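Local coordinates for RsfP (Uncultured bacterium, PDB 4GLJ), which probably catalyses the phosphate-dependent cleavage of methylthioadenosine, as a methylthioadenosine phosphorylase, and binds the dye rhodamine B, at residues 133-138 with 275-280; 127-132 with 207-212. All coordinates share one frame; numbering follows the deposited sequence.

Interaction 1: 133-138 with 275-280. With RHB (N-[9-(2-carboxyphenyl)-6-(diethylamino)-3H-xanthen-3-ylidene]-N-ethylethanaminium), chain B.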
loop_
_atom_site.group_PDB
_atom_site.type_symbol
_atom_site.label_atom_id
_atom_site.label_comp_id
_atom_site.label_asym_id
_atom_site.label_seq_id
_atom_site.Cartn_x
_atom_site.Cartn_y
_atom_site.Cartn_z
ATOM N N ALA A 133 -13.545 14.821 12.001
ATOM C CA ALA A 133 -14.458 13.780 12.517
ATOM C C ALA A 133 -13.715 12.452 12.498
ATOM O O ALA A 133 -13.058 12.154 11.495
ATOM C CB ALA A 133 -15.657 13.685 11.628
ATOM N N VAL A 134 -13.816 11.680 13.579
ATOM C CA VAL A 134 -13.145 10.365 13.699
ATOM C C VAL A 134 -14.245 9.314 13.886
ATOM O O VAL A 134 -15.173 9.495 14.749
ATOM C CB VAL A 134 -12.221 10.359 14.970
ATOM C CG1 VAL A 134 -11.572 8.979 15.237
ATOM C CG2 VAL A 134 -11.140 11.446 14.879
ATOM N N ALA A 135 -14.155 8.230 13.120
ATOM C CA ALA A 135 -15.089 7.093 13.238
ATOM C C ALA A 135 -14.334 5.858 12.811
ATOM O O ALA A 135 -13.501 5.879 11.858
ATOM C CB ALA A 135 -16.308 7.272 12.308
ATOM N N HIS A 136 -14.652 4.742 13.455
ATOM C CA HIS A 136 -13.979 3.467 13.122
ATOM C C HIS A 136 -15.016 2.370 12.906
ATOM O O HIS A 136 -15.329 1.656 13.823
ATOM C CB HIS A 136 -13.056 3.104 14.277
ATOM C CG HIS A 136 -11.875 4.027 14.419
ATOM N ND1 HIS A 136 -10.780 3.965 13.577
ATOM C CD2 HIS A 136 -11.649 5.087 15.283
ATOM C CE1 HIS A 136 -9.918 4.933 13.928
ATOM N NE2 HIS A 136 -10.424 5.594 14.994
ATOM N N VAL A 137 -15.603 2.237 11.731
ATOM C CA VAL A 137 -16.646 1.172 11.538
ATOM C C VAL A 137 -15.967 -0.207 11.487
ATOM O O VAL A 137 -14.805 -0.335 11.105
ATOM C CB VAL A 137 -17.509 1.417 10.287
ATOM C CG1 VAL A 137 -18.236 2.744 10.422
ATOM C CG2 VAL A 137 -16.665 1.422 9.001
ATOM N N SER A 138 -16.640 -1.235 11.925
ATOM C CA SER A 138 -16.126 -2.596 11.767
ATOM C C SER A 138 -16.398 -3.106 10.347
ATOM O O SER A 138 -17.484 -2.969 9.836
ATOM C CB SER A 138 -16.836 -3.485 12.766
ATOM O OG SER A 138 -16.867 -4.806 12.289
ATOM N N GLN A 275 -22.329 3.194 16.854
ATOM C CA GLN A 275 -21.274 2.975 17.888
ATOM C C GLN A 275 -19.790 3.129 17.398
ATOM O O GLN A 275 -18.850 2.987 18.186
ATOM C CB GLN A 275 -21.508 1.687 18.722
ATOM C CG GLN A 275 -21.791 0.434 17.908
ATOM C CD GLN A 275 -22.519 0.707 16.579
ATOM O OE1 GLN A 275 -21.903 1.103 15.587
ATOM N NE2 GLN A 275 -23.834 0.486 16.562
ATOM N N ALA A 276 -19.606 3.436 16.109
ATOM C CA ALA A 276 -18.292 3.661 15.536
ATOM C C ALA A 276 -17.855 5.109 15.546
ATOM O O ALA A 276 -16.656 5.379 15.478
ATOM C CB ALA A 276 -18.294 3.151 14.115
ATOM N N LEU A 277 -18.792 6.069 15.666
ATOM C CA LEU A 277 -18.443 7.486 15.547
ATOM C C LEU A 277 -17.771 7.925 16.831
ATOM O O LEU A 277 -18.315 7.727 17.912
ATOM C CB LEU A 277 -19.730 8.316 15.288
ATOM C CG LEU A 277 -19.628 9.817 14.982
ATOM C CD1 LEU A 277 -18.735 10.167 13.807
ATOM C CD2 LEU A 277 -21.027 10.462 14.760
ATOM N N VAL A 278 -16.574 8.480 16.773
ATOM C CA VAL A 278 -15.894 8.881 18.010
ATOM C C VAL A 278 -16.210 10.355 18.298
ATOM O O VAL A 278 -16.448 10.730 19.453
ATOM C CB VAL A 278 -14.359 8.657 17.920
ATOM C CG1 VAL A 278 -13.628 9.282 19.087
ATOM C CG2 VAL A 278 -13.997 7.159 17.815
ATOM N N THR A 279 -16.212 11.191 17.269
ATOM C CA THR A 279 -16.418 12.624 17.445
ATOM C C THR A 279 -17.917 12.870 17.557
ATOM O O THR A 279 -18.625 12.612 16.600
ATOM C CB THR A 279 -15.943 13.391 16.188
ATOM O OG1 THR A 279 -14.613 13.000 15.888
ATOM C CG2 THR A 279 -16.069 14.949 16.363
ATOM N N PRO A 280 -18.391 13.427 18.698
ATOM C CA PRO A 280 -19.810 13.804 18.806
ATOM C C PRO A 280 -20.175 14.824 17.721
ATOM O O PRO A 280 -19.376 15.705 17.406
ATOM C CB PRO A 280 -19.901 14.469 20.186
ATOM C CG PRO A 280 -18.734 13.924 20.949
ATOM C CD PRO A 280 -17.632 13.777 19.911
HETATM O O2 RHB B . -15.208 5.765 20.386
HETATM C C26 RHB B . -15.945 4.825 20.031
HETATM C C19 RHB B . -15.366 3.574 19.456
HETATM C C14 RHB B . -14.017 3.223 19.422
HETATM C C15 RHB B . -13.673 2.002 18.860
HETATM C C16 RHB B . -14.608 1.135 18.330
HETATM C C17 RHB B . -15.934 1.488 18.356
HETATM C C18 RHB B . -16.295 2.700 18.927
HETATM C C9 RHB B . -12.844 4.000 19.935
HETATM C C8 RHB B . -11.513 3.653 19.350
HETATM C C13 RHB B . -11.371 2.677 18.375
HETATM C C12 RHB B . -10.127 2.354 17.824
HETATM C C11 RHB B . -8.999 3.034 18.225
HETATM N N1 RHB B . -7.718 2.696 17.732
HETATM C C35 RHB B . -7.744 1.221 17.727
HETATM C C36 RHB B . -8.384 0.800 19.040
HETATM C C22 RHB B . -7.223 3.262 16.445
HETATM C C23 RHB B . -6.477 4.582 16.699
HETATM C C10 RHB B . -9.153 3.985 19.224
HETATM C C7 RHB B . -10.389 4.309 19.770
HETATM O O1 RHB B . -10.480 5.280 20.734
HETATM C C1 RHB B . -11.653 5.655 21.334
HETATM C C2 RHB B . -12.862 5.063 20.990
HETATM C C6 RHB B . -11.604 6.654 22.294
HETATM C C5 RHB B . -12.751 7.085 22.931
HETATM C C4 RHB B . -13.969 6.507 22.599
HETATM C C3 RHB B . -14.025 5.497 21.633
HETATM N N2 RHB B . -12.646 8.090 23.911
HETATM C C24 RHB B . -12.230 9.387 23.340
HETATM C C25 RHB B . -11.536 10.189 24.422
HETATM C C33 RHB B . -13.908 8.208 24.671
HETATM C C34 RHB B . -13.598 8.774 26.044
HETATM O O3 RHB B . -17.182 4.871 20.176
#
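V134 to H136 run antiparallel to A276 to T279, the two loops joined by a single beta bridge, A135 with L277. The tight part lies on the backbone. The carbonyl O of V134 is gripped twice, by V278 N at 2.7 Å and by T279 N, the second in the carbonyl plane. T279 closes one end: with OG1 anti to its carbonyl carbon (chi1 -52°), the T279 hydroxyl is turned to V134 and accepts from V134 N at 2.8 Å. At the other end H136 N reaches A276 O at 2.9 Å, from above the carbonyl plane. Apolar contacts fill in beside these bonds: CG1 of V134 lies alongside CB of V278 at 3.9 Å, and the A276 methyl meets CG1 of V137 at 3.7 Å. Packing continues against the rhodamine B assigned to chain B: its C12 lies 4.0 Å above one face of the H136 ring, offset toward the rim, while CG2 of V278 stands at the ring edge and comes within 3.2 Å of dye atom O2. The looser side is the outer one, where L277, V278 and T279 remain partly exposed. ND1 of H136 is hydrogen-bonded to P177 O of the second subunit. Segment 133-138 belongs to the loop between strand 111-119 and helix 145-157, segment 275-280 to the one joining helices 237-263 and 286-291; V137 rests on helix 200-209.

Interaction 2: 127-132 with 207-212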
loop_
_atom_site.group_PDB
_atom_site.type_symbol
_atom_site.label_atom_id
_atom_site.label_comp_id
_atom_site.label_asym_id
_atom_site.label_seq_id
_atom_site.Cartn_x
_atom_site.Cartn_y
_atom_site.Cartn_z
ATOM N N THR A 127 -12.071 6.435 3.259
ATOM C CA THR A 127 -12.972 6.836 4.353
ATOM C C THR A 127 -13.494 8.222 4.061
ATOM O O THR A 127 -12.895 9.029 3.324
ATOM C CB THR A 127 -12.222 6.835 5.719
ATOM O OG1 THR A 127 -13.114 7.209 6.776
ATOM C CG2 THR A 127 -11.055 7.829 5.730
ATOM N N PHE A 128 -14.631 8.515 4.664
ATOM C CA PHE A 128 -15.185 9.829 4.616
ATOM C C PHE A 128 -14.685 10.601 5.807
ATOM O O PHE A 128 -14.921 11.794 5.891
ATOM C CB PHE A 128 -16.700 9.780 4.805
ATOM C CG PHE A 128 -17.431 9.242 3.629
ATOM C CD1 PHE A 128 -17.585 10.013 2.454
ATOM C CD2 PHE A 128 -18.085 8.012 3.707
ATOM C CE1 PHE A 128 -18.311 9.530 1.373
ATOM C CE2 PHE A 128 -18.817 7.554 2.612
ATOM C CZ PHE A 128 -18.966 8.301 1.460
ATOM N N PHE A 129 -13.994 9.903 6.727
ATOM C CA PHE A 129 -13.584 10.534 7.970
ATOM C C PHE A 129 -12.202 11.159 7.948
ATOM O O PHE A 129 -11.481 11.024 6.976
ATOM C CB PHE A 129 -13.816 9.528 9.133
ATOM C CG PHE A 129 -15.312 9.289 9.325
ATOM C CD1 PHE A 129 -15.985 8.237 8.661
ATOM C CD2 PHE A 129 -16.077 10.214 10.036
ATOM C CE1 PHE A 129 -17.379 8.086 8.801
ATOM C CE2 PHE A 129 -17.447 10.072 10.184
ATOM C CZ PHE A 129 -18.117 9.033 9.506
ATOM N N GLY A 130 -11.819 11.843 9.023
ATOM C CA GLY A 130 -10.594 12.623 8.994
ATOM C C GLY A 130 -11.020 14.073 8.899
ATOM O O GLY A 130 -12.244 14.385 8.814
ATOM N N ASP A 131 -10.022 14.976 8.997
ATOM C CA ASP A 131 -10.252 16.409 8.875
ATOM C C ASP A 131 -11.432 16.912 9.676
ATOM O O ASP A 131 -12.288 17.656 9.117
ATOM C CB ASP A 131 -10.391 16.821 7.383
ATOM C CG ASP A 131 -10.355 18.340 7.191
ATOM O OD1 ASP A 131 -9.795 19.084 8.048
ATOM O OD2 ASP A 131 -10.882 18.813 6.155
ATOM N N GLY A 132 -11.506 16.575 10.978
ATOM C CA GLY A 132 -12.622 17.091 11.790
ATOM C C GLY A 132 -13.580 16.068 12.436
ATOM O O GLY A 132 -14.302 16.425 13.352
ATOM N N ALA A 207 -19.521 2.388 1.741
ATOM C CA ALA A 207 -20.941 1.990 1.864
ATOM C C ALA A 207 -21.200 1.693 3.345
ATOM O O ALA A 207 -22.252 2.095 3.904
ATOM C CB ALA A 207 -21.214 0.732 0.993
ATOM N N ARG A 208 -20.266 1.002 4.020
ATOM C CA ARG A 208 -20.463 0.692 5.440
ATOM C C ARG A 208 -20.512 1.984 6.278
ATOM O O ARG A 208 -21.378 2.144 7.155
ATOM C CB ARG A 208 -19.350 -0.231 5.943
ATOM C CG ARG A 208 -19.513 -0.745 7.369
ATOM C CD ARG A 208 -20.828 -1.495 7.704
ATOM N NE ARG A 208 -21.054 -2.588 6.738
ATOM C CZ ARG A 208 -20.592 -3.830 6.914
ATOM N NH1 ARG A 208 -19.919 -4.142 8.049
ATOM N NH2 ARG A 208 -20.888 -4.798 6.042
ATOM N N GLU A 209 -19.587 2.914 6.010
ATOM C CA GLU A 209 -19.589 4.195 6.737
ATOM C C GLU A 209 -20.849 4.992 6.481
ATOM O O GLU A 209 -21.240 5.836 7.328
ATOM C CB GLU A 209 -18.403 5.076 6.325
ATOM C CG GLU A 209 -17.073 4.506 6.834
ATOM C CD GLU A 209 -15.904 5.416 6.536
ATOM O OE1 GLU A 209 -16.079 6.338 5.677
ATOM O OE2 GLU A 209 -14.800 5.191 7.147
ATOM N N ALA A 210 -21.422 4.793 5.293
ATOM C CA ALA A 210 -22.655 5.469 4.932
ATOM C C ALA A 210 -23.887 4.726 5.416
ATOM O O ALA A 210 -25.010 5.074 5.026
ATOM C CB ALA A 210 -22.746 5.660 3.439
ATOM N N SER A 211 -23.686 3.709 6.254
ATOM C CA SER A 211 -24.782 2.862 6.793
ATOM C C SER A 211 -25.660 2.227 5.680
ATOM O O SER A 211 -26.872 2.111 5.834
ATOM C CB SER A 211 -25.637 3.703 7.772
ATOM O OG SER A 211 -24.837 4.149 8.877
ATOM N N ILE A 212 -25.052 1.797 4.578
ATOM C CA ILE A 212 -25.784 1.165 3.474
ATOM C C ILE A 212 -25.348 -0.285 3.343
ATOM O O ILE A 212 -24.148 -0.562 3.315
ATOM C CB ILE A 212 -25.497 1.863 2.136
ATOM C CG1 ILE A 212 -25.873 3.337 2.167
ATOM C CG2 ILE A 212 -26.182 1.129 0.967
ATOM C CD1 ILE A 212 -25.385 4.178 0.956
#
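The carboxylate of E209 bridges T127 OG1 and F128 N, one oxygen to each. OE2 accepts a hydrogen bond from T127 OG1 at 2.7 Å and has a second donor in Q178 NE2 of the second subunit. OE1 accepts from F128 N at 2.8 Å along a nearly straight bond (166°); toward T127 and F128 each oxygen uses its syn lone pair. E209 CD also sits 3.5 Å from CD1 of F129, at the edge of that ring, with the ring and carboxylate planes 78° apart, while CB meets the F128 ring edge at CD2. The extended E209 chain (chi2 -175°) carries the acid out from the helix to these partners. T127 OG1 in turn accepts from F129 N at 2.8 Å, an ST turn that fixes the hydroxyl facing the acid. Behind E209, helix 200-209 ends in a Schellman motif, I212 N bonding to A207 O and S211 N to R208 O, with S211 at positive phi. With an alanine in place of E209, T127 OG1, F128 N and Q178 of the second subunit would probably lose their acceptor, leaving a gap beside the F129 ring. Farther out, F128 packs on R79 and I82 of helix 78-87, and its ring meets that of Y42.

In the fold
Both contacts are largely buried and use the same long loop between strand 111-119 and helix 145-157, yet they fix it to different parts of the chain. Interaction 2, nearer the centre of the chain, ties it to the end of helix 200-209 through a buried carboxylate. Interaction 1, farther out, ties it to the loop ahead of helix 286-291 mostly by backbone bonds, with one threonine hydroxyl, and by small apolar groups, with partly exposed residues and bound dye beside it. Their centres are 9 Å apart and the two sites touch: F129 packs on A135, and V137 on E209. The second subunit reaches both, so each lies near a subunit interface.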